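Local coordinates for M157 (Murid herpesvirus 1, PDB 2NYK), which serves as a viral ligand for Ly49 natural killer cell receptors and has an MHC class I-like fold, at residues M14-F19 with R163-V168; T22-V27 with C98-C103; V34-I39 with V47-V52; L106-I111 with N156-K161. The protein carries 1 engineered substitution. All blocks are in the same frame, centred on the assembly; numbering follows the deposited sequence.

Contact 1 (M14-F19 with R163-V168); sequences MDDFQF and RWRSTV
The guanidinium of Arg165 has Asp15 CB over the centre of one face, 3.4 Å from Arg165 CZ, while the carboxylate of Asp16 lies at its edge. There Arg165 NE donates to Asp16 OD1 over 2.7 Å at 160°, with the oxygen only 10° out of the guanidinium plane; a second, weak bond from NH2 completes the salt bridge. Asp15 OD2, well out of that plane and 4.4 Å from Arg165 NH2, is joined to it through water 1. With CG anti to the backbone N (chi1 171°) the arginine chain reaches across to the first helix, and its bend at chi3 turns the head group onto Asp15. Lower down, Arg165 CD packs on Phe19 CB at 3.6 Å. The Phe19 ring turns its edge to Val168, and Val168 CG1 lies 3.6 Å from Phe19 CE2. Asn162 holds Asp16 OD2 and Gln169 binds Arg165 NH1, so both charged groups have further partners. Here the N-terminal helix 9-18 is fastened to helix 157-173, which lies over the sheet of an MHC class I-like platform.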
loop_
_atom_site.group_PDB
_atom_site.type_symbol
_atom_site.label_atom_id
_atom_site.label_comp_id
_atom_site.label_asym_id
_atom_site.label_seq_id
_atom_site.Cartn_x
_atom_site.Cartn_y
_atom_site.Cartn_z
ATOM N N MET A 14 -8.499 -22.882 8.540
ATOM C CA MET A 14 -8.417 -23.311 7.164
ATOM C C MET A 14 -8.373 -22.137 6.208
ATOM O O MET A 14 -7.641 -22.182 5.230
ATOM C CB MET A 14 -9.592 -24.211 6.819
ATOM C CG MET A 14 -9.525 -25.545 7.522
ATOM S SD MET A 14 -10.549 -26.694 6.636
ATOM C CE MET A 14 -9.893 -28.266 7.300
ATOM N N ASP A 15 -9.179 -21.115 6.479
ATOM C CA ASP A 15 -9.191 -19.894 5.672
ATOM C C ASP A 15 -7.900 -19.076 5.800
ATOM O O ASP A 15 -7.448 -18.464 4.827
ATOM C CB ASP A 15 -10.409 -19.031 6.016
ATOM C CG ASP A 15 -11.726 -19.696 5.642
ATOM O OD1 ASP A 15 -11.746 -20.535 4.710
ATOM O OD2 ASP A 15 -12.745 -19.383 6.292
ATOM N N ASP A 16 -7.298 -19.087 6.986
ATOM C CA ASP A 16 -6.013 -18.399 7.188
ATOM C C ASP A 16 -4.962 -19.052 6.310
ATOM O O ASP A 16 -4.159 -18.379 5.664
ATOM C CB ASP A 16 -5.580 -18.457 8.658
ATOM C CG ASP A 16 -6.382 -17.524 9.547
ATOM O OD1 ASP A 16 -7.218 -16.745 9.037
ATOM O OD2 ASP A 16 -6.167 -17.575 10.775
ATOM N N PHE A 17 -4.997 -20.382 6.263
ATOM C CA PHE A 17 -4.039 -21.114 5.454
ATOM C C PHE A 17 -4.270 -20.844 3.972
ATOM O O PHE A 17 -3.326 -20.547 3.242
ATOM C CB PHE A 17 -4.095 -22.617 5.746
ATOM C CG PHE A 17 -3.100 -23.416 4.956
ATOM C CD1 PHE A 17 -1.798 -23.568 5.413
ATOM C CD2 PHE A 17 -3.445 -23.968 3.725
ATOM C CE1 PHE A 17 -0.881 -24.297 4.687
ATOM C CE2 PHE A 17 -2.523 -24.701 2.986
ATOM C CZ PHE A 17 -1.244 -24.861 3.464
ATOM N N GLN A 18 -5.517 -20.948 3.530
ATOM C CA GLN A 18 -5.800 -20.936 2.095
ATOM C C GLN A 18 -5.636 -19.569 1.412
ATOM O O GLN A 18 -5.286 -19.509 0.233
ATOM C CB GLN A 18 -7.189 -21.499 1.799
ATOM C CG GLN A 18 -7.313 -22.057 0.375
ATOM C CD GLN A 18 -6.308 -23.191 0.081
ATOM O OE1 GLN A 18 -6.022 -24.039 0.937
ATOM N NE2 GLN A 18 -5.766 -23.189 -1.133
ATOM N N PHE A 19 -5.881 -18.496 2.150
ATOM C CA PHE A 19 -5.836 -17.149 1.592
ATOM C C PHE A 19 -4.412 -16.636 1.342
ATOM O O PHE A 19 -3.625 -16.480 2.278
ATOM C CB PHE A 19 -6.614 -16.178 2.482
ATOM C CG PHE A 19 -6.731 -14.805 1.904
ATOM C CD1 PHE A 19 -7.432 -14.592 0.718
ATOM C CD2 PHE A 19 -6.122 -13.727 2.533
ATOM C CE1 PHE A 19 -7.532 -13.309 0.165
ATOM C CE2 PHE A 19 -6.218 -12.456 2.001
ATOM C CZ PHE A 19 -6.921 -12.240 0.824
ATOM N N ARG A 163 -4.196 -12.400 11.723
ATOM C CA ARG A 163 -4.419 -10.983 12.040
ATOM C C ARG A 163 -4.887 -10.148 10.847
ATOM O O ARG A 163 -5.720 -9.242 11.011
ATOM C CB ARG A 163 -3.136 -10.365 12.608
ATOM C CG ARG A 163 -2.888 -10.690 14.032
ATOM C CD ARG A 163 -1.418 -10.433 14.461
ATOM N NE ARG A 163 -0.994 -9.046 14.281
ATOM C CZ ARG A 163 -1.626 -7.994 14.791
ATOM N NH1 ARG A 163 -2.731 -8.153 15.514
ATOM N NH2 ARG A 163 -1.158 -6.771 14.576
ATOM N N TRP A 164 -4.370 -10.455 9.656
ATOM C CA TRP A 164 -4.584 -9.603 8.474
ATOM C C TRP A 164 -5.546 -10.098 7.408
ATOM O O TRP A 164 -6.014 -9.302 6.596
ATOM C CB TRP A 164 -3.237 -9.278 7.813
ATOM C CG TRP A 164 -2.445 -8.318 8.674
ATOM C CD1 TRP A 164 -1.595 -8.627 9.708
ATOM C CD2 TRP A 164 -2.445 -6.901 8.560
ATOM N NE1 TRP A 164 -1.072 -7.475 10.245
ATOM C CE2 TRP A 164 -1.591 -6.400 9.557
ATOM C CE3 TRP A 164 -3.092 -6.000 7.699
ATOM C CZ2 TRP A 164 -1.355 -5.026 9.714
ATOM C CZ3 TRP A 164 -2.879 -4.648 7.874
ATOM C CH2 TRP A 164 -2.020 -4.174 8.870
ATOM N N ARG A 165 -5.831 -11.397 7.381
ATOM C CA ARG A 165 -6.658 -11.953 6.319
ATOM C C ARG A 165 -7.940 -11.154 6.049
ATOM O O ARG A 165 -8.189 -10.765 4.931
ATOM C CB ARG A 165 -7.016 -13.415 6.591
ATOM C CG ARG A 165 -8.035 -13.925 5.611
ATOM C CD ARG A 165 -8.166 -15.440 5.645
ATOM N NE ARG A 165 -8.684 -15.952 6.911
ATOM C CZ ARG A 165 -9.968 -15.928 7.282
ATOM N NH1 ARG A 165 -10.887 -15.392 6.493
ATOM N NH2 ARG A 165 -10.334 -16.466 8.445
ATOM N N SER A 166 -8.752 -10.944 7.079
ATOM C CA SER A 166 -10.011 -10.225 6.929
ATOM C C SER A 166 -9.793 -8.814 6.352
ATOM O O SER A 166 -10.529 -8.383 5.485
ATOM C CB SER A 166 -10.719 -10.144 8.284
ATOM O OG SER A 166 -11.872 -9.324 8.198
ATOM N N THR A 167 -8.778 -8.112 6.844
ATOM C CA THR A 167 -8.432 -6.771 6.346
ATOM C C THR A 167 -8.113 -6.807 4.860
ATOM O O THR A 167 -8.630 -6.016 4.097
ATOM C CB THR A 167 -7.241 -6.178 7.140
ATOM O OG1 THR A 167 -7.631 -6.057 8.506
ATOM C CG2 THR A 167 -6.844 -4.788 6.593
ATOM N N VAL A 168 -7.308 -7.775 4.440
ATOM C CA VAL A 168 -6.878 -7.853 3.053
ATOM C C VAL A 168 -8.017 -8.228 2.094
ATOM O O VAL A 168 -8.079 -7.734 0.979
ATOM C CB VAL A 168 -5.724 -8.860 2.903
ATOM C CG1 VAL A 168 -5.360 -9.023 1.433
ATOM C CG2 VAL A 168 -4.512 -8.393 3.701
HETATM O O HOH W 1 -13.017 -17.401 7.959
#

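Contact 2 (T22-V27 with C98-C103); sequences TMEFEV and CVRYAC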
loop_
_atom_site.group_PDB
_atom_site.type_symbol
_atom_site.label_atom_id
_atom_site.label_comp_id
_atom_site.label_asym_id
_atom_site.label_seq_id
_atom_site.Cartn_x
_atom_site.Cartn_y
_atom_site.Cartn_z
ATOM N N THR A 22 0.290 -10.678 -0.043
ATOM C CA THR A 22 1.637 -10.180 0.201
ATOM C C THR A 22 1.559 -9.038 1.208
ATOM O O THR A 22 0.515 -8.371 1.346
ATOM C CB THR A 22 2.330 -9.673 -1.113
ATOM O OG1 THR A 22 1.758 -8.417 -1.508
ATOM C CG2 THR A 22 2.151 -10.682 -2.261
ATOM N N MET A 23 2.653 -8.857 1.941
ATOM C CA MET A 23 2.814 -7.766 2.869
ATOM C C MET A 23 4.193 -7.181 2.627
ATOM O O MET A 23 5.175 -7.929 2.395
ATOM C CB MET A 23 2.662 -8.246 4.313
ATOM C CG MET A 23 2.608 -7.113 5.351
ATOM S SD MET A 23 1.870 -7.619 6.970
ATOM C CE MET A 23 0.784 -8.934 6.445
ATOM N N GLU A 24 4.267 -5.848 2.642
ATOM C CA GLU A 24 5.522 -5.157 2.377
ATOM C C GLU A 24 5.824 -4.333 3.589
ATOM O O GLU A 24 5.022 -3.478 3.981
ATOM C CB GLU A 24 5.401 -4.286 1.127
ATOM C CG GLU A 24 5.033 -5.060 -0.206
ATOM C CD GLU A 24 3.567 -5.508 -0.307
ATOM O OE1 GLU A 24 2.651 -4.754 0.067
ATOM O OE2 GLU A 24 3.318 -6.640 -0.764
ATOM N N PHE A 25 6.970 -4.598 4.201
ATOM C CA PHE A 25 7.417 -3.877 5.384
ATOM C C PHE A 25 8.544 -2.982 4.938
ATOM O O PHE A 25 9.504 -3.462 4.304
ATOM C CB PHE A 25 7.966 -4.861 6.430
ATOM C CG PHE A 25 7.003 -5.918 6.852
ATOM C CD1 PHE A 25 6.126 -5.691 7.914
ATOM C CD2 PHE A 25 6.981 -7.157 6.197
ATOM C CE1 PHE A 25 5.234 -6.675 8.319
ATOM C CE2 PHE A 25 6.112 -8.142 6.577
ATOM C CZ PHE A 25 5.243 -7.922 7.662
ATOM N N GLU A 26 8.454 -1.685 5.232
ATOM C CA GLU A 26 9.496 -0.783 4.781
ATOM C C GLU A 26 9.938 0.172 5.886
ATOM O O GLU A 26 9.110 0.705 6.623
ATOM C CB GLU A 26 9.005 0.004 3.563
ATOM C CG GLU A 26 10.002 1.029 3.032
ATOM C CD GLU A 26 9.606 1.526 1.647
ATOM O OE1 GLU A 26 10.150 2.543 1.195
ATOM O OE2 GLU A 26 8.749 0.905 1.006
ATOM N N VAL A 27 11.241 0.404 5.994
ATOM C CA VAL A 27 11.752 1.351 6.967
ATOM C C VAL A 27 12.799 2.223 6.303
ATOM O O VAL A 27 13.675 1.724 5.595
ATOM C CB VAL A 27 12.391 0.658 8.212
ATOM C CG1 VAL A 27 12.940 1.701 9.183
ATOM C CG2 VAL A 27 11.368 -0.219 8.922
ATOM N N CYS A 98 17.235 2.803 3.310
ATOM C CA CYS A 98 15.918 2.215 3.345
ATOM C C CYS A 98 16.018 0.704 3.173
ATOM O O CYS A 98 16.863 0.208 2.419
ATOM C CB CYS A 98 15.050 2.851 2.263
ATOM S SG CYS A 98 13.370 2.226 2.226
ATOM N N VAL A 99 15.161 -0.020 3.895
ATOM C CA VAL A 99 15.036 -1.465 3.723
ATOM C C VAL A 99 13.573 -1.801 3.448
ATOM O O VAL A 99 12.683 -1.208 4.055
ATOM C CB VAL A 99 15.599 -2.263 4.931
ATOM C CG1 VAL A 99 14.841 -1.921 6.257
ATOM C CG2 VAL A 99 15.565 -3.764 4.669
ATOM N N ARG A 100 13.338 -2.740 2.531
ATOM C CA ARG A 100 11.985 -3.182 2.201
ATOM C C ARG A 100 11.889 -4.703 2.096
ATOM O O ARG A 100 12.608 -5.309 1.313
ATOM C CB ARG A 100 11.546 -2.561 0.867
ATOM C CG ARG A 100 10.104 -2.896 0.439
ATOM C CD ARG A 100 9.846 -2.308 -0.982
ATOM N NE ARG A 100 8.517 -2.649 -1.511
ATOM C CZ ARG A 100 7.364 -2.112 -1.087
ATOM N NH1 ARG A 100 7.349 -1.209 -0.114
ATOM N NH2 ARG A 100 6.211 -2.486 -1.628
ATOM N N TYR A 101 10.996 -5.306 2.881
ATOM C CA TYR A 101 10.747 -6.743 2.795
ATOM C C TYR A 101 9.424 -6.896 2.084
ATOM O O TYR A 101 8.384 -6.453 2.593
ATOM C CB TYR A 101 10.656 -7.379 4.176
ATOM C CG TYR A 101 11.995 -7.584 4.872
ATOM C CD1 TYR A 101 12.739 -6.501 5.337
ATOM C CD2 TYR A 101 12.522 -8.868 5.032
ATOM C CE1 TYR A 101 13.982 -6.683 5.953
ATOM C CE2 TYR A 101 13.769 -9.065 5.658
ATOM C CZ TYR A 101 14.474 -7.971 6.109
ATOM O OH TYR A 101 15.696 -8.154 6.722
ATOM N N ALA A 102 9.465 -7.483 0.901
ATOM C CA ALA A 102 8.259 -7.714 0.124
ATOM C C ALA A 102 8.006 -9.216 0.201
ATOM O O ALA A 102 8.727 -10.029 -0.428
ATOM C CB ALA A 102 8.475 -7.244 -1.309
ATOM N N CYS A 103 7.001 -9.580 0.995
ATOM C CA CYS A 103 6.772 -10.982 1.361
ATOM C C CYS A 103 5.456 -11.548 0.822
ATOM O O CYS A 103 4.407 -10.902 0.920
ATOM C CB CYS A 103 6.793 -11.131 2.886
ATOM S SG CYS A 103 8.325 -10.590 3.649
HETATM O O HOH W 2 3.558 -1.886 -1.322
#
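Phe25 and Tyr101 form the apolar centre, crossing at about a right angle, with Phe25 CD2 4.2 Å from Tyr101 CB. On the same face Cys103 SG lies at the edge of the Phe25 ring, and Val27 CB meets Val99 CG1 at 4.1 Å. Helices 71-90 and 148-154 cover this side: Phe75 packs against both Phe25 and Tyr101, and Cys103 is tied by a disulfide to Cys112. The backbones are neighbouring antiparallel strands in the sheet of the MHC class I-like platform, joined by paired hydrogen bonds at Met23-Cys103, Phe25-Tyr101 and Val27-Val99. The other face carries the charged side chains Glu24, Glu26 and Arg100. An Arg100 chain extended from CG to NE carries its guanidinium along Glu24, and Glu24 CB sits over one face, 3.4 Å from Arg100 NH2. Arg100 NH1 forms a salt bridge with Glu26 OE2 at 2.8 Å, although its hydrogen bond is weak (129°) and the carboxylate and guanidinium planes stand 86° apart. Water 2 lies in the guanidinium plane and accepts from Arg100 NH2 at 2.7 Å.

Contact 3 (V34-I39 with V47-V52); sequences VHKRTI and VVVWDV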
loop_
_atom_site.group_PDB
_atom_site.type_symbol
_atom_site.label_atom_id
_atom_site.label_comp_id
_atom_site.label_asym_id
_atom_site.label_seq_id
_atom_site.Cartn_x
_atom_site.Cartn_y
_atom_site.Cartn_z
ATOM N N VAL A 34 15.072 11.961 10.637
ATOM C CA VAL A 34 13.817 11.672 9.939
ATOM C C VAL A 34 13.741 10.185 9.573
ATOM O O VAL A 34 14.509 9.702 8.738
ATOM C CB VAL A 34 13.620 12.565 8.684
ATOM C CG1 VAL A 34 12.353 12.180 7.936
ATOM C CG2 VAL A 34 13.561 14.031 9.079
ATOM N N HIS A 35 12.824 9.470 10.225
ATOM C CA HIS A 35 12.563 8.060 9.924
ATOM C C HIS A 35 11.090 7.814 9.595
ATOM O O HIS A 35 10.220 8.661 9.852
ATOM C CB HIS A 35 13.009 7.146 11.072
ATOM C CG HIS A 35 12.341 7.452 12.377
ATOM N ND1 HIS A 35 10.994 7.233 12.592
ATOM C CD2 HIS A 35 12.831 7.977 13.532
ATOM C CE1 HIS A 35 10.683 7.605 13.824
ATOM N NE2 HIS A 35 11.780 8.058 14.415
ATOM N N LYS A 36 10.820 6.647 9.009
ATOM C CA LYS A 36 9.475 6.251 8.664
ATOM C C LYS A 36 9.403 4.735 8.545
ATOM O O LYS A 36 10.270 4.114 7.947
ATOM C CB LYS A 36 9.030 6.923 7.350
ATOM C CG LYS A 36 7.573 6.654 6.979
ATOM C CD LYS A 36 7.207 7.264 5.616
ATOM C CE LYS A 36 6.791 8.739 5.758
ATOM N NZ LYS A 36 6.444 9.411 4.451
ATOM N N ARG A 37 8.357 4.168 9.129
ATOM C CA ARG A 37 8.067 2.734 9.062
ATOM C C ARG A 37 6.674 2.583 8.492
ATOM O O ARG A 37 5.754 3.295 8.908
ATOM C CB ARG A 37 8.090 2.114 10.469
ATOM C CG ARG A 37 9.467 2.024 11.099
ATOM C CD ARG A 37 9.328 1.901 12.605
ATOM N NE ARG A 37 9.019 3.185 13.232
ATOM C CZ ARG A 37 8.526 3.340 14.461
ATOM N NH1 ARG A 37 8.233 2.283 15.228
ATOM N NH2 ARG A 37 8.323 4.564 14.923
ATOM N N THR A 38 6.500 1.640 7.571
ATOM C CA THR A 38 5.201 1.439 6.934
ATOM C C THR A 38 4.895 -0.026 6.663
ATOM O O THR A 38 5.797 -0.863 6.545
ATOM C CB THR A 38 5.060 2.188 5.575
ATOM O OG1 THR A 38 5.966 1.626 4.623
ATOM C CG2 THR A 38 5.329 3.670 5.715
ATOM N N ILE A 39 3.609 -0.324 6.575
ATOM C CA ILE A 39 3.161 -1.656 6.203
ATOM C C ILE A 39 2.154 -1.450 5.094
ATOM O O ILE A 39 1.259 -0.610 5.224
ATOM C CB ILE A 39 2.483 -2.402 7.365
ATOM C CG1 ILE A 39 3.442 -2.615 8.543
ATOM C CG2 ILE A 39 1.941 -3.791 6.881
ATOM C CD1 ILE A 39 2.725 -3.161 9.732
ATOM N N VAL A 47 -0.960 0.889 4.580
ATOM C CA VAL A 47 -2.174 0.898 5.420
ATOM C C VAL A 47 -1.836 1.163 6.904
ATOM O O VAL A 47 -2.734 1.345 7.747
ATOM C CB VAL A 47 -2.981 -0.406 5.247
ATOM C CG1 VAL A 47 -3.586 -0.463 3.828
ATOM C CG2 VAL A 47 -2.127 -1.614 5.533
ATOM N N VAL A 48 -0.537 1.194 7.199
ATOM C CA VAL A 48 -0.022 1.534 8.542
ATOM C C VAL A 48 1.247 2.351 8.367
ATOM O O VAL A 48 2.177 1.919 7.659
ATOM C CB VAL A 48 0.329 0.259 9.391
ATOM C CG1 VAL A 48 0.814 0.689 10.817
ATOM C CG2 VAL A 48 -0.862 -0.669 9.519
ATOM N N VAL A 49 1.289 3.536 8.987
ATOM C CA VAL A 49 2.418 4.462 8.839
ATOM C C VAL A 49 2.889 4.984 10.210
ATOM O O VAL A 49 2.079 5.514 10.969
ATOM C CB VAL A 49 2.054 5.690 7.952
ATOM C CG1 VAL A 49 3.224 6.678 7.881
ATOM C CG2 VAL A 49 1.653 5.246 6.522
ATOM N N TRP A 50 4.184 4.817 10.506
ATOM C CA TRP A 50 4.816 5.420 11.691
ATOM C C TRP A 50 5.742 6.519 11.217
ATOM O O TRP A 50 6.797 6.236 10.646
ATOM C CB TRP A 50 5.675 4.409 12.445
ATOM C CG TRP A 50 4.973 3.485 13.347
ATOM C CD1 TRP A 50 4.693 3.694 14.662
ATOM C CD2 TRP A 50 4.517 2.154 13.041
ATOM N NE1 TRP A 50 4.066 2.599 15.187
ATOM C CE2 TRP A 50 3.944 1.636 14.217
ATOM C CE3 TRP A 50 4.514 1.362 11.877
ATOM C CZ2 TRP A 50 3.364 0.353 14.272
ATOM C CZ3 TRP A 50 3.961 0.086 11.938
ATOM C CH2 TRP A 50 3.384 -0.404 13.125
ATOM N N ASP A 51 5.341 7.765 11.458
ATOM C CA ASP A 51 6.154 8.946 11.161
ATOM C C ASP A 51 6.984 9.427 12.348
ATOM O O ASP A 51 6.615 9.221 13.505
ATOM C CB ASP A 51 5.263 10.091 10.659
ATOM C CG ASP A 51 4.954 9.974 9.181
ATOM O OD1 ASP A 51 5.917 9.826 8.394
ATOM O OD2 ASP A 51 3.763 10.030 8.798
ATOM N N VAL A 52 8.098 10.088 12.043
ATOM C CA VAL A 52 8.984 10.661 13.059
ATOM C C VAL A 52 8.259 11.608 14.028
ATOM O O VAL A 52 7.265 12.252 13.665
ATOM C CB VAL A 52 10.188 11.385 12.404
ATOM C CG1 VAL A 52 9.725 12.601 11.570
ATOM C CG2 VAL A 52 11.202 11.805 13.472
HETATM O O HOH W 3 9.052 5.667 12.056
HETATM O O HOH W 4 8.464 10.494 8.799
#
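A beta hairpin of strands 35-41 and 46-51 brings Arg37 and Trp50 together as a hydrogen-bonded pair on the face turned to helix 71-90. The Arg37 guanidinium lies flat on the indole, planes 23° apart, in an off-centre cation-pi contact with Arg37 CZ 4.2 Å from the centroid of the five-membered Trp50 ring. The bend of Arg37 at chi3 (-77°) folds the head group over the ring. Water 3 helps to hold it there, accepting from Arg37 NE at 2.7 Å and donating to Trp50 O. Ile39 CD1 touches the indole edge, 4.1 Å from Trp50 CZ3. At the open end of the hairpin, Val52 CB rests over the centre of the His35 ring in a CH-pi contact. The other face carries Lys36 and Asp51 side by side; their salt bridge is long, and Asp51 OD2 pairs more strongly with Lys58. Near the turn, Ile39 O accepts from both Val47 N, at 2.8 Å, and Val48 N, at 3.2 Å: the two valines face one residue in a classic beta bulge.

Contact 4 (L106-I111 with N156-K161); sequences LGFDVI and NVREIK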
loop_
_atom_site.group_PDB
_atom_site.type_symbol
_atom_site.label_atom_id
_atom_site.label_comp_id
_atom_site.label_asym_id
_atom_site.label_seq_id
_atom_site.Cartn_x
_atom_site.Cartn_y
_atom_site.Cartn_z
ATOM N N LEU A 106 2.173 -17.711 1.296
ATOM C CA LEU A 106 1.579 -18.816 0.560
ATOM C C LEU A 106 1.408 -20.026 1.499
ATOM O O LEU A 106 2.398 -20.599 1.963
ATOM C CB LEU A 106 2.464 -19.181 -0.639
ATOM C CG LEU A 106 1.919 -20.203 -1.647
ATOM C CD1 LEU A 106 0.562 -19.774 -2.202
ATOM C CD2 LEU A 106 2.918 -20.433 -2.786
ATOM N N GLY A 107 0.157 -20.395 1.786
ATOM C CA GLY A 107 -0.105 -21.372 2.844
ATOM C C GLY A 107 0.465 -20.789 4.112
ATOM O O GLY A 107 0.145 -19.650 4.484
ATOM N N PHE A 108 1.334 -21.546 4.768
ATOM C CA PHE A 108 2.068 -21.002 5.912
ATOM C C PHE A 108 3.552 -20.824 5.607
ATOM O O PHE A 108 4.382 -20.797 6.513
ATOM C CB PHE A 108 1.848 -21.853 7.173
ATOM C CG PHE A 108 0.447 -21.740 7.763
ATOM C CD1 PHE A 108 -0.323 -20.589 7.586
ATOM C CD2 PHE A 108 -0.072 -22.776 8.535
ATOM C CE1 PHE A 108 -1.598 -20.483 8.163
ATOM C CE2 PHE A 108 -1.334 -22.685 9.101
ATOM C CZ PHE A 108 -2.099 -21.538 8.909
ATOM N N ASP A 109 3.868 -20.729 4.320
ATOM C CA ASP A 109 5.215 -20.454 3.841
ATOM C C ASP A 109 5.299 -18.990 3.466
ATOM O O ASP A 109 4.274 -18.323 3.292
ATOM C CB ASP A 109 5.549 -21.282 2.610
ATOM C CG ASP A 109 5.858 -22.728 2.951
ATOM O OD1 ASP A 109 6.687 -22.961 3.862
ATOM O OD2 ASP A 109 5.266 -23.626 2.311
ATOM N N VAL A 110 6.530 -18.503 3.359
ATOM C CA VAL A 110 6.786 -17.125 3.013
ATOM C C VAL A 110 7.996 -17.066 2.117
ATOM O O VAL A 110 8.985 -17.759 2.356
ATOM C CB VAL A 110 7.038 -16.251 4.260
ATOM C CG1 VAL A 110 7.248 -14.808 3.865
ATOM C CG2 VAL A 110 5.851 -16.326 5.182
ATOM N N ILE A 111 7.883 -16.235 1.088
ATOM C CA ILE A 111 8.986 -15.891 0.206
ATOM C C ILE A 111 9.103 -14.370 0.216
ATOM O O ILE A 111 8.151 -13.678 -0.129
ATOM C CB ILE A 111 8.707 -16.406 -1.229
ATOM C CG1 ILE A 111 8.380 -17.908 -1.181
ATOM C CG2 ILE A 111 9.909 -16.156 -2.122
ATOM C CD1 ILE A 111 7.913 -18.517 -2.491
ATOM N N ASN A 156 6.397 -16.532 12.121
ATOM C CA ASN A 156 5.171 -15.952 12.650
ATOM C C ASN A 156 4.076 -15.852 11.599
ATOM O O ASN A 156 3.133 -15.092 11.755
ATOM C CB ASN A 156 5.476 -14.579 13.264
ATOM C CG ASN A 156 6.420 -14.679 14.448
ATOM O OD1 ASN A 156 6.022 -15.118 15.521
ATOM N ND2 ASN A 156 7.689 -14.320 14.240
ATOM N N VAL A 157 4.209 -16.622 10.526
ATOM C CA VAL A 157 3.270 -16.556 9.401
ATOM C C VAL A 157 1.815 -16.747 9.857
ATOM O O VAL A 157 0.945 -15.922 9.533
ATOM C CB VAL A 157 3.636 -17.591 8.304
ATOM C CG1 VAL A 157 2.619 -17.567 7.151
ATOM C CG2 VAL A 157 4.998 -17.276 7.766
ATOM N N ARG A 158 1.554 -17.820 10.604
ATOM C CA ARG A 158 0.178 -18.104 11.068
ATOM C C ARG A 158 -0.473 -16.917 11.781
ATOM O O ARG A 158 -1.621 -16.580 11.508
ATOM C CB ARG A 158 0.135 -19.309 12.015
ATOM C CG ARG A 158 0.422 -20.654 11.368
ATOM C CD ARG A 158 0.482 -21.757 12.459
ATOM N NE ARG A 158 0.629 -23.112 11.915
ATOM C CZ ARG A 158 1.772 -23.623 11.450
ATOM N NH1 ARG A 158 2.879 -22.879 11.446
ATOM N NH2 ARG A 158 1.807 -24.881 10.990
ATOM N N GLU A 159 0.267 -16.297 12.708
ATOM C CA GLU A 159 -0.254 -15.166 13.451
ATOM C C GLU A 159 -0.555 -13.979 12.520
ATOM O O GLU A 159 -1.609 -13.356 12.633
ATOM C CB GLU A 159 0.717 -14.744 14.568
ATOM C CG GLU A 159 0.073 -13.830 15.574
ATOM C CD GLU A 159 1.041 -13.281 16.605
ATOM O OE1 GLU A 159 2.099 -13.918 16.877
ATOM O OE2 GLU A 159 0.718 -12.207 17.162
ATOM N N ILE A 160 0.388 -13.662 11.627
ATOM C CA ILE A 160 0.224 -12.534 10.685
ATOM C C ILE A 160 -0.988 -12.719 9.777
ATOM O O ILE A 160 -1.827 -11.826 9.661
ATOM C CB ILE A 160 1.512 -12.289 9.860
ATOM C CG1 ILE A 160 2.705 -11.950 10.798
ATOM C CG2 ILE A 160 1.304 -11.135 8.899
ATOM C CD1 ILE A 160 4.108 -12.043 10.112
ATOM N N LYS A 161 -1.083 -13.881 9.135
ATOM C CA LYS A 161 -2.223 -14.213 8.279
ATOM C C LYS A 161 -3.535 -14.157 9.044
ATOM O O LYS A 161 -4.508 -13.575 8.571
ATOM C CB LYS A 161 -2.026 -15.594 7.641
ATOM C CG LYS A 161 -0.836 -15.676 6.672
ATOM C CD LYS A 161 -0.895 -16.926 5.784
ATOM C CE LYS A 161 -1.781 -16.706 4.546
ATOM N NZ LYS A 161 -1.958 -18.005 3.816
HETATM O O HOH W 5 -2.125 -18.946 1.035
#
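Phe108 lies beneath the side chain of Arg158, whose CG stands over the centre of the ring, 3.4 Å from the centroid and 8° off the ring normal, in a CH-pi contact. The ring belongs to a type II' beta turn from Leu106 to Asp109, which links strands 96-106 and 109-118 of the MHC class I-like platform and meets the first turns of helix 157-173. Arg158 runs on in extended form from CG to NE and crosses Phe108 at about a right angle, leaving Arg158 NE 3.5 Å from Phe108 CE2. The guanidinium is tilted by 45° to the ring, with Phe108 CD2 over one of its faces and displaced toward the rim. Beside the turn, Val157 CG1 packs against the backbone at Phe108 CA, 3.7 Å away. Lys161 CD comes in near the ring plane, at the edge, 4.1 Å from Phe108 CD1. A bend at chi3 (84°) carries the amine beyond this edge to the turn. There Gly107 O, Phe19 O, Asp16 O and water 5, which also accepts from Gly107 N, must share the three N-H of the ammonium group; the carbonyls probably stabilise its buried charge. Lys161 NZ meets Gly107 O at 2.8 Å, arriving in the carbonyl plane on a lone pair.

In the fold
Contacts 2 and 3 belong to one sheet, joined where strands 21-30 and 35-41 run side by side; their centres are 12 Å apart, and Val27 CG2 lies 3.7 Å from Arg37 CG. Contacts 1 and 4 share helix 157-173, with centres 10 Å apart. Lys161 of contact 4 serves both, binding the end of helix 9-18 as well as the turn, and Phe17 meets Phe108 edge to face. Trp164 is one of the side chains through which helix 157-173 meets the sheet: Trp164 CH2 is 3.7 Å from Val48 CG2, and the indole also packs on Met23. Contacts 3 and 4 do not touch. The Phe19 side chain is about 11 Å from an N-acetylglucosamine of an attached glycan.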